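Local coordinates for protein putative fimbrium tip subunit Fim1C (Bacteroides ovatus, PDB 4EPS) that probably forms part of the tip of fimbriae, the filamentous cell-surface appendages that mediate adhesion and biofilm formation, at residues T371-A376 with T473-K478; W117-E122 with L221-S226. All blocks are in the same frame, centred on the assembly; numbering follows the deposited sequence. Where two conformers were deposited one is given.

Contact 1 (T371-A376 with T473-K478); sequences TGYYDA and TERNNK. With SO4 (sulfate ion), chain G.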
loop_
_atom_site.group_PDB
_atom_site.type_symbol
_atom_site.label_atom_id
_atom_site.label_comp_id
_atom_site.label_asym_id
_atom_site.label_seq_id
_atom_site.Cartn_x
_atom_site.Cartn_y
_atom_site.Cartn_z
ATOM N N THR A 371 0.843 40.578 0.634
ATOM C CA THR A 371 -0.336 41.145 -0.026
ATOM C C THR A 371 -1.009 40.171 -1.003
ATOM O O THR A 371 -0.346 39.407 -1.699
ATOM C CB THR A 371 0.010 42.473 -0.743
ATOM O OG1 THR A 371 -1.196 43.197 -0.979
ATOM C CG2 THR A 371 0.816 42.290 -2.047
ATOM N N GLY A 372 -2.326 40.210 -1.042
ATOM C CA GLY A 372 -3.057 39.494 -2.070
ATOM C C GLY A 372 -3.379 40.459 -3.200
ATOM O O GLY A 372 -3.699 40.045 -4.315
ATOM N N TYR A 373 -3.275 41.771 -2.921
ATOM C CA TYR A 373 -3.803 42.793 -3.823
ATOM C C TYR A 373 -2.784 43.606 -4.630
ATOM O O TYR A 373 -3.100 43.972 -5.770
ATOM C CB TYR A 373 -4.684 43.760 -3.001
ATOM C CG TYR A 373 -5.656 44.583 -3.830
ATOM C CD1 TYR A 373 -6.935 44.111 -4.119
ATOM C CD2 TYR A 373 -5.298 45.835 -4.317
ATOM C CE1 TYR A 373 -7.835 44.874 -4.867
ATOM C CE2 TYR A 373 -6.183 46.596 -5.082
ATOM C CZ TYR A 373 -7.447 46.109 -5.358
ATOM O OH TYR A 373 -8.308 46.880 -6.107
ATOM N N TYR A 374 -1.628 43.949 -4.051
ATOM C CA TYR A 374 -0.649 44.809 -4.709
ATOM C C TYR A 374 0.610 44.065 -5.118
ATOM O O TYR A 374 1.667 44.685 -5.188
ATOM C CB TYR A 374 -0.261 45.957 -3.753
ATOM C CG TYR A 374 -1.433 46.802 -3.321
ATOM C CD1 TYR A 374 -1.957 47.787 -4.162
ATOM C CD2 TYR A 374 -2.009 46.640 -2.063
ATOM C CE1 TYR A 374 -3.046 48.565 -3.771
ATOM C CE2 TYR A 374 -3.094 47.417 -1.660
ATOM C CZ TYR A 374 -3.600 48.386 -2.512
ATOM O OH TYR A 374 -4.658 49.166 -2.115
ATOM N N ASP A 375 0.521 42.755 -5.393
ATOM C CA ASP A 375 1.717 41.982 -5.733
ATOM C C ASP A 375 2.290 42.458 -7.087
ATOM O O ASP A 375 1.538 42.677 -8.023
ATOM C CB ASP A 375 1.418 40.484 -5.752
ATOM C CG ASP A 375 2.672 39.640 -5.840
ATOM O OD1 ASP A 375 3.107 39.344 -6.974
ATOM O OD2 ASP A 375 3.219 39.280 -4.775
ATOM N N ALA A 376 3.616 42.612 -7.162
ATOM C CA ALA A 376 4.311 43.081 -8.362
ATOM C C ALA A 376 4.293 42.043 -9.495
ATOM O O ALA A 376 4.346 42.435 -10.652
ATOM C CB ALA A 376 5.748 43.433 -8.009
ATOM N N THR A 473 -3.260 36.615 4.321
ATOM C CA THR A 473 -3.118 37.395 3.082
ATOM C C THR A 473 -3.649 38.821 3.329
ATOM O O THR A 473 -4.813 39.003 3.693
ATOM C CB THR A 473 -3.848 36.665 1.934
ATOM O OG1 THR A 473 -3.361 35.309 1.890
ATOM C CG2 THR A 473 -3.633 37.361 0.569
ATOM N N GLU A 474 -2.787 39.825 3.129
ATOM C CA GLU A 474 -3.143 41.204 3.413
ATOM C C GLU A 474 -3.844 41.873 2.234
ATOM O O GLU A 474 -3.450 41.668 1.078
ATOM C CB GLU A 474 -1.869 41.989 3.782
ATOM C CG GLU A 474 -2.161 43.375 4.340
ATOM C CD GLU A 474 -0.927 44.191 4.656
ATOM O OE1 GLU A 474 -0.083 44.357 3.745
ATOM O OE2 GLU A 474 -0.838 44.724 5.788
ATOM N N ARG A 475 -4.884 42.689 2.533
ATOM C CA ARG A 475 -5.580 43.480 1.512
ATOM C C ARG A 475 -4.936 44.861 1.435
ATOM O O ARG A 475 -4.611 45.322 0.342
ATOM C CB ARG A 475 -7.096 43.588 1.786
ATOM C CG ARG A 475 -7.847 44.666 0.942
ATOM C CD ARG A 475 -7.702 44.467 -0.572
ATOM N NE ARG A 475 -8.435 45.496 -1.320
ATOM C CZ ARG A 475 -7.946 46.683 -1.639
ATOM N NH1 ARG A 475 -6.710 47.017 -1.286
ATOM N NH2 ARG A 475 -8.700 47.565 -2.294
ATOM N N ASN A 476 -4.787 45.541 2.589
ATOM C CA ASN A 476 -4.193 46.894 2.682
ATOM C C ASN A 476 -3.774 47.114 4.145
ATOM O O ASN A 476 -3.768 46.150 4.927
ATOM C CB ASN A 476 -5.173 48.005 2.152
ATOM C CG ASN A 476 -6.500 48.146 2.863
ATOM O OD1 ASN A 476 -6.698 47.669 3.984
ATOM N ND2 ASN A 476 -7.452 48.829 2.236
ATOM N N ASN A 477 -3.447 48.351 4.526
ATOM C CA ASN A 477 -2.991 48.645 5.896
ATOM C C ASN A 477 -4.068 48.354 6.962
ATOM O O ASN A 477 -3.726 48.045 8.098
ATOM C CB ASN A 477 -2.521 50.111 5.989
ATOM C CG ASN A 477 -3.583 51.142 5.679
ATOM O OD1 ASN A 477 -4.400 50.983 4.775
ATOM N ND2 ASN A 477 -3.599 52.225 6.433
ATOM N N LYS A 478 -5.348 48.381 6.582
ATOM C CA LYS A 478 -6.444 48.180 7.535
ATOM C C LYS A 478 -7.096 46.806 7.489
ATOM O O LYS A 478 -7.764 46.435 8.466
ATOM C CB LYS A 478 -7.562 49.217 7.281
ATOM C CG LYS A 478 -7.114 50.671 7.298
ATOM C CD LYS A 478 -8.129 51.484 6.492
ATOM C CE LYS A 478 -7.805 52.952 6.384
ATOM N NZ LYS A 478 -8.774 53.661 5.500
HETATM S S SO4 G . -11.752 45.768 -3.262
HETATM O O1 SO4 G . -13.157 45.823 -2.840
HETATM O O2 SO4 G . -11.652 44.967 -4.489
HETATM O O3 SO4 G . -11.212 47.098 -3.477
HETATM O O4 SO4 G . -10.935 45.149 -2.226
HETATM O O HOH W 1 -1.359 44.839 1.180
#

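Contact 2 (W117-E122 with L221-S226); sequences WELTTE and LRKPSS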
loop_
_atom_site.group_PDB
_atom_site.type_symbol
_atom_site.label_atom_id
_atom_site.label_comp_id
_atom_site.label_asym_id
_atom_site.label_seq_id
_atom_site.Cartn_x
_atom_site.Cartn_y
_atom_site.Cartn_z
ATOM N N TRP A 117 37.207 12.258 38.818
ATOM C CA TRP A 117 36.428 12.873 37.740
ATOM C C TRP A 117 34.969 13.016 38.155
ATOM O O TRP A 117 34.305 12.020 38.443
ATOM C CB TRP A 117 36.577 12.068 36.434
ATOM C CG TRP A 117 36.129 12.813 35.207
ATOM C CD1 TRP A 117 34.999 12.589 34.479
ATOM C CD2 TRP A 117 36.845 13.860 34.528
ATOM N NE1 TRP A 117 34.948 13.449 33.402
ATOM C CE2 TRP A 117 36.069 14.241 33.408
ATOM C CE3 TRP A 117 38.073 14.518 34.763
ATOM C CZ2 TRP A 117 36.477 15.242 32.517
ATOM C CZ3 TRP A 117 38.470 15.525 33.889
ATOM C CH2 TRP A 117 37.678 15.875 32.781
ATOM N N GLU A 118 34.491 14.262 38.212
ATOM C CA GLU A 118 33.122 14.573 38.626
ATOM C C GLU A 118 32.224 14.673 37.404
ATOM O O GLU A 118 32.376 15.585 36.585
ATOM C CB GLU A 118 33.068 15.864 39.466
ATOM C CG GLU A 118 33.917 15.811 40.729
ATOM C CD GLU A 118 33.959 17.096 41.536
ATOM O OE1 GLU A 118 34.282 18.160 40.957
ATOM O OE2 GLU A 118 33.696 17.030 42.757
ATOM N N LEU A 119 31.331 13.731 37.266
ATOM C CA LEU A 119 30.406 13.662 36.155
ATOM C C LEU A 119 29.041 14.123 36.602
ATOM O O LEU A 119 28.569 13.718 37.667
ATOM C CB LEU A 119 30.394 12.193 35.727
ATOM C CG LEU A 119 30.019 11.827 34.343
ATOM C CD1 LEU A 119 31.023 12.392 33.324
ATOM C CD2 LEU A 119 29.974 10.344 34.244
ATOM N N THR A 120 28.415 15.010 35.827
ATOM C CA THR A 120 27.063 15.484 36.130
ATOM C C THR A 120 26.087 14.904 35.104
ATOM O O THR A 120 26.506 14.371 34.074
ATOM C CB THR A 120 26.987 17.018 36.153
ATOM O OG1 THR A 120 26.923 17.487 34.808
ATOM C CG2 THR A 120 28.141 17.671 36.951
ATOM N N THR A 121 24.794 15.056 35.365
ATOM C CA THR A 121 23.775 14.541 34.462
ATOM C C THR A 121 23.304 15.640 33.485
ATOM O O THR A 121 22.300 15.439 32.796
ATOM C CB THR A 121 22.628 13.941 35.276
ATOM O OG1 THR A 121 22.146 14.919 36.194
ATOM C CG2 THR A 121 23.032 12.650 36.025
ATOM N N GLU A 122 24.042 16.771 33.399
ATOM C CA GLU A 122 23.726 17.873 32.467
ATOM C C GLU A 122 24.648 17.738 31.245
ATOM O O GLU A 122 25.812 18.155 31.279
ATOM C CB GLU A 122 23.862 19.237 33.178
ATOM C CG GLU A 122 22.695 19.541 34.111
ATOM C CD GLU A 122 21.327 19.558 33.444
ATOM O OE1 GLU A 122 21.168 20.242 32.403
ATOM O OE2 GLU A 122 20.421 18.851 33.940
ATOM N N LEU A 221 26.815 9.907 29.586
ATOM C CA LEU A 221 28.000 9.362 30.252
ATOM C C LEU A 221 27.679 9.068 31.717
ATOM O O LEU A 221 26.987 9.866 32.365
ATOM C CB LEU A 221 29.189 10.335 30.176
ATOM C CG LEU A 221 29.704 10.632 28.767
ATOM C CD1 LEU A 221 30.478 11.948 28.769
ATOM C CD2 LEU A 221 30.549 9.476 28.226
ATOM N N ARG A 222 28.163 7.907 32.225
ATOM C CA ARG A 222 27.966 7.453 33.609
ATOM C C ARG A 222 29.275 6.942 34.174
ATOM O O ARG A 222 30.150 6.507 33.422
ATOM C CB ARG A 222 26.900 6.326 33.685
ATOM C CG ARG A 222 25.476 6.707 33.152
ATOM C CD ARG A 222 24.751 7.703 34.037
ATOM N NE ARG A 222 24.502 7.181 35.387
ATOM C CZ ARG A 222 24.315 7.932 36.468
ATOM N NH1 ARG A 222 24.390 9.259 36.389
ATOM N NH2 ARG A 222 24.080 7.362 37.646
ATOM N N LYS A 223 29.437 7.025 35.491
ATOM C CA LYS A 223 30.655 6.500 36.111
ATOM C C LYS A 223 30.677 4.981 35.993
ATOM O O LYS A 223 29.634 4.344 36.160
ATOM C CB LYS A 223 30.753 6.925 37.572
ATOM C CG LYS A 223 31.240 8.352 37.752
ATOM C CD LYS A 223 31.209 8.736 39.219
ATOM C CE LYS A 223 31.767 10.115 39.447
ATOM N NZ LYS A 223 31.591 10.564 40.858
ATOM N N PRO A 224 31.827 4.370 35.664
ATOM C CA PRO A 224 31.873 2.893 35.612
ATOM C C PRO A 224 31.459 2.284 36.954
ATOM O O PRO A 224 31.702 2.883 38.013
ATOM C CB PRO A 224 33.348 2.600 35.306
ATOM C CG PRO A 224 33.828 3.848 34.620
ATOM C CD PRO A 224 33.153 4.957 35.368
ATOM N N SER A 225 30.762 1.134 36.899
ATOM C CA SER A 225 30.267 0.396 38.084
ATOM C C SER A 225 29.115 1.119 38.815
ATOM O O SER A 225 28.686 0.626 39.854
ATOM C CB SER A 225 31.398 0.080 39.069
ATOM O OG SER A 225 32.350 -0.771 38.452
ATOM N N SER A 226 28.546 2.226 38.253
ATOM C CA SER A 226 27.383 2.877 38.881
ATOM C C SER A 226 26.188 1.948 38.680
ATOM O O SER A 226 26.229 1.088 37.786
ATOM C CB SER A 226 27.138 4.273 38.311
ATOM O OG SER A 226 27.076 4.224 36.898
HETATM O O HOH W 2 30.133 12.819 40.022
HETATM O O HOH W 3 25.763 11.054 34.529
#

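Contact 1 (T371-A376 with T473-K478)
The guanidinium of R475 lies flat on the ring of Y373, a cation-pi stack that fastens a loop to the end of an edge strand of a three-stranded antiparallel sheet. The planes are only 4° apart, and CZ of R475 stands 3.5 Å from the centroid of the Y373 ring. Although R475 leaves the backbone pointing away from the loop, a bend at chi2 folds the chain back until its flat end runs beside the tyrosine. Tyrosine offers the cation a broad pi face, and arginine keeps N-H groups at its edge for other partners. One of them, on NH1, reaches OH of Y374 at 3.1 Å, close to the guanidinium plane. The Y374 ring itself is turned 69° from that plane, and CD2 of Y373 sits over one of its faces.

Deeper in, T371 and E474 form a single beta bridge. The N-H of G372 makes a nearly straight bond of 2.8 Å to O of E474, in the carbonyl plane. Glycine suits the place because the side where a CB would stand is taken by CG2 of T473, 3.4 Å from CA of G372. With its OG1 anti to the backbone N (chi1 -161°), T371 accepts from the N-H groups of both Y373 and Y374, an ST turn and ST motif that shape the loop. A water joins this hydroxyl to OE1 of E474, whose other carboxylate oxygen forms a salt bridge with K498. NE of R475 donates to O4 of a sulfate, probably from the crystallisation liquor, at 2.7 Å, while its NH2 donates to O3 at 2.8 Å.

Contact 2 (W117-E122 with L221-S226)
L119 rests its CD2 methyl on the backbone where strand 217-222 ends, 3.5 Å from C of R222 and 3.6 Å from O of L221. It carries most of the loop's share of this contact. Leucine fits because both of its branches can meet the partner: CD2 touches CB of L221 at 4.1 Å, and CD1 approaches the same carbon. The two leucine side chains cross at about a right angle. CG of L119 stands anti to its own backbone N (chi1 -155°), which places its two methyls against the end of the strand.

K223 covers the outer side with an extended aliphatic chain. Its CE comes within 3.3 Å of O of W117, and its ammonium NZ donates to a water that in turn donates to O of L119. A lysine suits so exposed a position, since its methylenes can pack while the charge remains among polar partners. Beyond it, K223 to S226 form a type II beta turn in which O of K223 accepts from both N and OG of S226.

L221 turns its side chain toward the loop, and its carbonyl oxygen accepts from a second water at 2.8 Å. The same water accepts from NH1 of R222, whose doubly bent chain brings the guanidinium back toward the loop, with CG2 of T121 3.7 Å from NH1 of R222.

The loop joins helices 111-115 and 126-130 in the fimbrillin-like region and runs over the end of strand 217-222, while M159 of the adjoining strand 148-174 touches both W117 and L119.

Overall arrangement
From the N terminus the chain first reaches W117-E122, between two short helices, and then passes through 98 residues rich in strand before L221-S226 closes contact 2. That loop lies within the fimbrillin-like region and ties an inter-helix segment to the end of strand 217-222. The chain next moves to the other side of its centre. There T371-A376, in a loop between helices 354-359 and 389-403, opens contact 1; after 96 residues with much helix and little strand, T473-K478 closes it at strand 469-474. The two loops follow in series, neither nested nor crossed. Their centres lie about 58 Å apart, so each ties its own part of the fold.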